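Local coordinates for protein carbon monoxide dehydrogenase (Thermococcus sp. AM4, PDB 6T7J) that probably catalyses the reversible oxidation of carbon monoxide to carbon dioxide, although this form was crystallised without nickel in its cluster C, at residues A[441-446]-A[616-621]. Numbering follows the deposited sequence.
Sequences TIKGIV and TIYNVI
V446 reaches the helix through a single methyl: its CG2, anti to the carbonyl carbon, lies 3.7 Å from CG2 of I617 and equally far from CD1 of I621, so one branch of a strand valine touches two isoleucines one helical turn apart. The two isoleucines offer different branches, I617 its short CG2 and I621 the end of its long arm. This illustrates how a helix and a beta strand pack through apolar side chains, residues four apart on the helix facing the sheet together. The short branch of I621 turns to the backbone at K443 and G444: chi1 -70° puts CG1 anti to the carbonyl carbon and CG2 anti to the backbone N, and I621 CG2 lies 3.4 Å from K443 O and 4.1 Å from G444 CA. G444, having no side chain, fits against this methyl, and its CA lies 6.3 Å from I621 CA. K443 and Y618, both partly exposed, meet obliquely, K443 CG being 3.6 Å from Y618 CE1, and CG and CE both lie near the phenol OH. A bend at chi2 (52°) carries the lysine on past the ring, and its NZ hydrogen-bonds to the carbonyl oxygens of G440 and L632. An alanine in place of Y618 would probably leave the K443 methylenes without their aromatic neighbour and open a gap beside V474. No hydrogen bond joins the two segments directly; R625 NH1, farther along the same helix, donates one to K443 O. V474 of the adjacent strand touches V446, Y618 and I621, while L469 of helix 460-471 closes on V446 and I617. The axes of 444-446 and 616-621 run at 139° to one another, obliquely antiparallel, in an alpha/beta, Rossmann-like domain whose C-terminal helix 610-627 packs on a central strand of a parallel six-stranded sheet, order 3-2-1-4-5-6.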
loop_
_atom_site.group_PDB
_atom_site.type_symbol
_atom_site.label_atom_id
_atom_site.label_comp_id
_atom_site.label_asym_id
_atom_site.label_seq_id
_atom_site.Cartn_x
_atom_site.Cartn_y
_atom_site.Cartn_z
ATOM N N THR A 441 43.581 -13.059 -1.416
ATOM C CA THR A 441 43.167 -14.441 -1.635
ATOM C C THR A 441 41.696 -14.511 -2.017
ATOM O O THR A 441 41.299 -15.327 -2.860
ATOM C CB THR A 441 43.444 -15.275 -0.383
ATOM O OG1 THR A 441 44.645 -14.809 0.248
ATOM C CG2 THR A 441 43.611 -16.740 -0.748
ATOM N N ILE A 442 40.871 -13.658 -1.418
ATOM C CA ILE A 442 39.488 -13.460 -1.829
ATOM C C ILE A 442 39.330 -11.988 -2.189
ATOM O O ILE A 442 39.592 -11.110 -1.357
ATOM C CB ILE A 442 38.496 -13.879 -0.733
ATOM C CG1 ILE A 442 38.562 -15.393 -0.516
ATOM C CG2 ILE A 442 37.081 -13.451 -1.098
ATOM C CD1 ILE A 442 37.537 -15.921 0.463
ATOM N N LYS A 443 38.928 -11.720 -3.433
ATOM C CA LYS A 443 38.790 -10.337 -3.881
ATOM C C LYS A 443 37.654 -9.634 -3.150
ATOM O O LYS A 443 37.794 -8.476 -2.738
ATOM C CB LYS A 443 38.564 -10.291 -5.392
ATOM C CG LYS A 443 39.790 -9.882 -6.191
ATOM C CD LYS A 443 40.997 -10.726 -5.814
ATOM C CE LYS A 443 42.263 -10.195 -6.460
ATOM N NZ LYS A 443 43.483 -10.832 -5.894
ATOM N N GLY A 444 36.532 -10.317 -2.982
ATOM C CA GLY A 444 35.408 -9.743 -2.277
ATOM C C GLY A 444 34.313 -10.768 -2.100
ATOM O O GLY A 444 34.500 -11.956 -2.366
ATOM N N ILE A 445 33.162 -10.289 -1.637
ATOM C CA ILE A 445 31.978 -11.116 -1.444
ATOM C C ILE A 445 30.829 -10.482 -2.210
ATOM O O ILE A 445 30.689 -9.256 -2.231
ATOM C CB ILE A 445 31.619 -11.266 0.049
ATOM C CG1 ILE A 445 32.845 -11.709 0.850
ATOM C CG2 ILE A 445 30.472 -12.250 0.231
ATOM C CD1 ILE A 445 32.731 -11.443 2.327
ATOM N N VAL A 446 30.015 -11.311 -2.853
ATOM C CA VAL A 446 28.849 -10.827 -3.580
ATOM C C VAL A 446 27.639 -11.665 -3.196
ATOM O O VAL A 446 27.684 -12.899 -3.257
ATOM C CB VAL A 446 29.062 -10.849 -5.105
ATOM C CG1 VAL A 446 27.757 -10.532 -5.823
ATOM C CG2 VAL A 446 30.133 -9.846 -5.496
ATOM N N THR A 616 31.515 -5.526 -14.317
ATOM C CA THR A 616 31.271 -4.284 -13.583
ATOM C C THR A 616 31.364 -4.502 -12.076
ATOM O O THR A 616 31.959 -3.687 -11.359
ATOM C CB THR A 616 29.907 -3.702 -13.946
ATOM O OG1 THR A 616 29.791 -3.588 -15.369
ATOM C CG2 THR A 616 29.737 -2.324 -13.319
ATOM N N ILE A 617 30.772 -5.590 -11.577
ATOM C CA ILE A 617 30.824 -5.888 -10.148
ATOM C C ILE A 617 32.265 -6.111 -9.708
ATOM O O ILE A 617 32.696 -5.617 -8.658
ATOM C CB ILE A 617 29.931 -7.103 -9.832
ATOM C CG1 ILE A 617 28.456 -6.691 -9.809
ATOM C CG2 ILE A 617 30.342 -7.757 -8.519
ATOM C CD1 ILE A 617 27.499 -7.817 -10.137
ATOM N N TYR A 618 33.037 -6.843 -10.514
ATOM C CA TYR A 618 34.436 -7.079 -10.180
ATOM C C TYR A 618 35.233 -5.781 -10.181
ATOM O O TYR A 618 36.108 -5.582 -9.330
ATOM C CB TYR A 618 35.044 -8.081 -11.157
ATOM C CG TYR A 618 36.457 -8.472 -10.805
ATOM C CD1 TYR A 618 36.726 -9.211 -9.660
ATOM C CD2 TYR A 618 37.522 -8.097 -11.613
ATOM C CE1 TYR A 618 38.016 -9.570 -9.332
ATOM C CE2 TYR A 618 38.816 -8.452 -11.293
ATOM C CZ TYR A 618 39.059 -9.187 -10.151
ATOM O OH TYR A 618 40.346 -9.543 -9.827
ATOM N N ASN A 619 34.943 -4.881 -11.124
ATOM C CA ASN A 619 35.653 -3.606 -11.156
ATOM C C ASN A 619 35.298 -2.745 -9.950
ATOM O O ASN A 619 36.165 -2.066 -9.390
ATOM C CB ASN A 619 35.345 -2.867 -12.458
ATOM C CG ASN A 619 36.170 -3.378 -13.623
ATOM O OD1 ASN A 619 37.233 -3.971 -13.431
ATOM N ND2 ASN A 619 35.683 -3.153 -14.838
ATOM N N VAL A 620 34.032 -2.768 -9.531
ATOM C CA VAL A 620 33.636 -2.034 -8.330
ATOM C C VAL A 620 34.335 -2.612 -7.104
ATOM O O VAL A 620 34.781 -1.873 -6.212
ATOM C CB VAL A 620 32.102 -2.047 -8.182
ATOM C CG1 VAL A 620 31.688 -1.855 -6.728
ATOM C CG2 VAL A 620 31.476 -0.975 -9.062
ATOM N N ILE A 621 34.459 -3.940 -7.047
ATOM C CA ILE A 621 35.167 -4.574 -5.937
ATOM C C ILE A 621 36.635 -4.162 -5.934
ATOM O O ILE A 621 37.209 -3.866 -4.880
ATOM C CB ILE A 621 35.007 -6.104 -6.003
ATOM C CG1 ILE A 621 33.569 -6.503 -5.665
ATOM C CG2 ILE A 621 35.987 -6.785 -5.058
ATOM C CD1 ILE A 621 33.287 -7.976 -5.851
#